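Local coordinates for protein glutathione s-transferase (Agrobacterium tumefaciens, PDB 2YCD) that probably conjugates glutathione to electrophilic compounds as a member of a novel bacterial glutathione transferase class, possibly helping to detoxify herbicides, at residues R39-E44 / S98-E103. Residues are numbered along the deposited sequence; the frame is centred on the assembly and turned at random. Where two conformers were deposited one is given.
Sequences RWALEE and SGLLPE
Leu100 reaches from its loop to the side of helix 35-45 and spreads its two methyl groups over neighbouring turns. CD1 lies over Ala41, 3.8 Å from its carbonyl oxygen and only slightly farther from its CB, while CD2 comes up beside Glu44, 4.0 Å from CB. The CB of the leucine is directed toward the helix: with CG anti to the carbonyl carbon and CD1 continuing the extended chain, CD2 branching off toward Glu44, its fork meets the methyl of Ala41 and the methylene of Glu44.

Glu44 offers carbon to the leucine but turns its carboxylate elsewhere. Bending at chi2 (-78°) folds the acid back along its own helix, where the anti lone pair of OE2 takes the indole N-H of Trp40, NE1 to OE2 3.0 Å. That bond is not straight, at 145°, and the oxygen sits 19° out of the indole plane. OE2 also forms a salt bridge with Arg210 NE, so a buried indole and a charge both help to fix the carboxylate's rotation. No direct hydrogen bond joins helix and loop; two waters fill in. One links Glu44 OE1 to Gly99 O, 2.9 Å from each, and the other is held by Ser98 O and only weakly by Glu44 O.

The contact ties the thioredoxin-like N-terminal domain to the linker that leads into the helical domain, with the side chain of Ala41 about 13 Å from the bound S-(p-nitrobenzyl)glutathione. Ile179 of helix 176-185 touches both Trp40 and Leu100, Phe213 meets the indole edge-to-face, and the loop runs on from helix 86-96 into helix 105-135.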
ATOM      1  N   ARG A  39      -0.975  -3.952  16.962  1.00  7.55           N
ATOM      2  CA  ARG A  39      -1.025  -3.876  18.422  1.00  7.61           C
ATOM      3  C   ARG A  39      -1.469  -2.487  18.867  1.00  6.88           C
ATOM      4  O   ARG A  39      -2.292  -2.350  19.790  1.00  8.08           O
ATOM      5  CB  ARG A  39       0.352  -4.171  19.010  1.00  7.14           C
ATOM      6  CG  ARG A  39       0.866  -5.598  18.826  1.00  7.90           C
ATOM      7  CD  ARG A  39       2.266  -5.651  19.431  1.00  8.44           C
ATOM      8  NE  ARG A  39       2.924  -6.960  19.441  1.00  9.71           N
ATOM      9  CZ  ARG A  39       2.789  -7.842  20.432  1.00  8.52           C
ATOM     10  NH1 ARG A  39       1.924  -7.630  21.425  1.00  9.37           N
ATOM     11  NH2 ARG A  39       3.480  -8.970  20.397  1.00  9.68           N
ATOM     12  N   TRP A  40      -0.897  -1.455  18.261  1.00  7.36           N
ATOM     13  CA  TRP A  40      -1.229  -0.084  18.623  1.00  7.35           C
ATOM     14  C   TRP A  40      -2.712   0.220  18.350  1.00  6.43           C
ATOM     15  O   TRP A  40      -3.420   0.786  19.208  1.00  7.50           O
ATOM     16  CB  TRP A  40      -0.272   0.853  17.869  1.00  7.13           C
ATOM     17  CG  TRP A  40      -0.370   2.336  18.213  1.00  6.09           C
ATOM     18  CD1 TRP A  40      -1.165   2.923  19.177  1.00  6.58           C
ATOM     19  CD2 TRP A  40       0.364   3.398  17.596  1.00  7.77           C
ATOM     20  NE1 TRP A  40      -0.965   4.294  19.178  1.00  7.89           N
ATOM     21  CE2 TRP A  40      -0.043   4.608  18.211  1.00  8.37           C
ATOM     22  CE3 TRP A  40       1.306   3.446  16.553  1.00  7.97           C
ATOM     23  CZ2 TRP A  40       0.475   5.855  17.828  1.00  7.60           C
ATOM     24  CZ3 TRP A  40       1.829   4.680  16.179  1.00  8.90           C
ATOM     25  CH2 TRP A  40       1.414   5.872  16.819  1.00  9.42           C
ATOM     26  N   ALA A  41      -3.224  -0.200  17.195  1.00  7.32           N
ATOM     27  CA  ALA A  41      -4.640  -0.014  16.903  1.00  8.19           C
ATOM     28  C   ALA A  41      -5.530  -0.704  17.939  1.00  8.12           C
ATOM     29  O   ALA A  41      -6.524  -0.123  18.415  1.00  8.41           O
ATOM     30  CB  ALA A  41      -4.967  -0.507  15.489  1.00  7.70           C
ATOM     31  N   LEU A  42      -5.213  -1.957  18.262  1.00  8.38           N
ATOM     32  CA  LEU A  42      -5.983  -2.681  19.291  1.00  8.44           C
ATOM     33  C   LEU A  42      -5.950  -1.960  20.636  1.00  7.90           C
ATOM     34  O   LEU A  42      -6.977  -1.856  21.312  1.00  9.33           O
ATOM     35  CB  LEU A  42      -5.483  -4.125  19.421  1.00  7.90           C
ATOM     36  CG  LEU A  42      -5.722  -4.990  18.175  1.00  8.56           C
ATOM     37  CD1 LEU A  42      -4.838  -6.231  18.174  1.00 10.67           C
ATOM     38  CD2 LEU A  42      -7.202  -5.377  18.050  1.00  9.56           C
ATOM     39  N   GLU A  43      -4.788  -1.450  21.024  1.00  8.75           N
ATOM     40  CA  GLU A  43      -4.703  -0.713  22.285  1.00  9.03           C
ATOM     41  C   GLU A  43      -5.470   0.613  22.267  1.00  8.76           C
ATOM     42  O   GLU A  43      -6.071   0.988  23.283  1.00 10.93           O
ATOM     43  CB  GLU A  43      -3.244  -0.515  22.685  1.00  9.40           C
ATOM     44  CG  GLU A  43      -2.546  -1.820  23.138  1.00  7.70           C
ATOM     45  CD  GLU A  43      -3.095  -2.349  24.453  1.00 11.28           C
ATOM     46  OE1 GLU A  43      -3.866  -1.640  25.125  1.00 12.27           O
ATOM     47  OE2 GLU A  43      -2.736  -3.492  24.811  1.00 15.92           O
ATOM     48  N   GLU A  44      -5.490   1.298  21.126  1.00  9.87           N
ATOM     49  CA  GLU A  44      -6.239   2.563  21.017  1.00  9.28           C
ATOM     50  C   GLU A  44      -7.733   2.334  21.205  1.00 11.31           C
ATOM     51  O   GLU A  44      -8.407   3.165  21.810  1.00 13.37           O
ATOM     52  CB  GLU A  44      -5.972   3.272  19.673  1.00  9.20           C
ATOM     53  CG  GLU A  44      -4.583   3.905  19.566  1.00  8.59           C
ATOM     54  CD  GLU A  44      -4.438   5.238  20.303  1.00 10.56           C
ATOM     55  OE1 GLU A  44      -5.469   5.846  20.685  1.00 12.84           O
ATOM     56  OE2 GLU A  44      -3.285   5.665  20.484  1.00  9.36           O
ATOM     57  N   SER A  98     -14.694   2.555  17.774  1.00 23.44           N
ATOM     58  CA  SER A  98     -14.663   4.005  17.643  0.50 22.30           C
ATOM     59  C   SER A  98     -13.291   4.545  18.043  1.00 20.35           C
ATOM     60  O   SER A  98     -12.592   3.937  18.855  1.00 27.00           O
ATOM     61  CB  SER A  98     -15.757   4.653  18.496  0.50 30.22           C
ATOM     62  OG  SER A  98     -15.484   4.493  19.876  0.50 24.90           O
ATOM     63  N   GLY A  99     -12.904   5.677  17.453  1.00 20.50           N
ATOM     64  CA  GLY A  99     -11.676   6.342  17.846  1.00 23.54           C
ATOM     65  C   GLY A  99     -10.519   6.321  16.865  1.00 22.72           C
ATOM     66  O   GLY A  99      -9.476   6.928  17.129  1.00 26.29           O
ATOM     67  N   LEU A 100     -10.682   5.629  15.744  1.00 14.63           N
ATOM     68  CA  LEU A 100      -9.617   5.559  14.740  1.00 12.38           C
ATOM     69  C   LEU A 100     -10.025   6.046  13.343  1.00 11.80           C
ATOM     70  O   LEU A 100      -9.162   6.267  12.491  1.00 11.66           O
ATOM     71  CB  LEU A 100      -9.058   4.135  14.647  1.00 10.26           C
ATOM     72  CG  LEU A 100      -8.216   3.671  15.851  1.00 12.31           C
ATOM     73  CD1 LEU A 100      -7.695   2.263  15.654  1.00 13.53           C
ATOM     74  CD2 LEU A 100      -7.065   4.629  16.119  1.00 13.24           C
ATOM     75  N   LEU A 101     -11.329   6.180  13.102  1.00 13.92           N
ATOM     76  CA  LEU A 101     -11.839   6.751  11.855  1.00 15.02           C
ATOM     77  C   LEU A 101     -12.942   7.738  12.206  1.00 18.52           C
ATOM     78  O   LEU A 101     -13.767   7.459  13.074  1.00 21.16           O
ATOM     79  CB  LEU A 101     -12.372   5.650  10.933  1.00 16.53           C
ATOM     80  CG  LEU A 101     -11.368   4.782  10.172  1.00 20.25           C
ATOM     81  CD1 LEU A 101     -12.084   3.692   9.382  1.00 23.30           C
ATOM     82  CD2 LEU A 101     -10.473   5.617   9.242  1.00 22.13           C
ATOM     83  N   PRO A 102     -12.944   8.913  11.569  1.00 17.07           N
ATOM     84  CA  PRO A 102     -14.023   9.847  11.902  1.00 18.32           C
ATOM     85  C   PRO A 102     -15.351   9.391  11.305  1.00 17.96           C
ATOM     86  O   PRO A 102     -15.393   8.600  10.356  1.00 18.85           O
ATOM     87  CB  PRO A 102     -13.547  11.167  11.295  1.00 22.19           C
ATOM     88  CG  PRO A 102     -12.638  10.755  10.164  1.00 21.32           C
ATOM     89  CD  PRO A 102     -11.984   9.473  10.602  1.00 15.08           C
ATOM     90  N   GLU A 103     -16.441   9.875  11.892  1.00 26.12           N
ATOM     91  CA  GLU A 103     -17.782   9.532  11.432  1.00 32.99           C
ATOM     92  C   GLU A 103     -18.167  10.254  10.139  1.00 19.91           C
ATOM     93  O   GLU A 103     -18.802   9.669   9.261  1.00 29.32           O
ATOM     94  CB  GLU A 103     -18.807   9.826  12.531  1.00 41.82           C
ATOM     95  CG  GLU A 103     -18.633   8.962  13.772  1.00 55.01           C
ATOM     96  CD  GLU A 103     -18.757   7.476  13.471  1.00 48.36           C
ATOM     97  OE1 GLU A 103     -19.346   7.123  12.426  1.00 60.67           O
ATOM     98  OE2 GLU A 103     -18.265   6.660  14.279  1.00 65.21           O
TER
HETATM   99  O   HOH W   1      -8.108   6.522  19.642  1.00 20.05           O
HETATM  100  O   HOH W   2      -9.826   4.598  19.596  1.00 34.45           O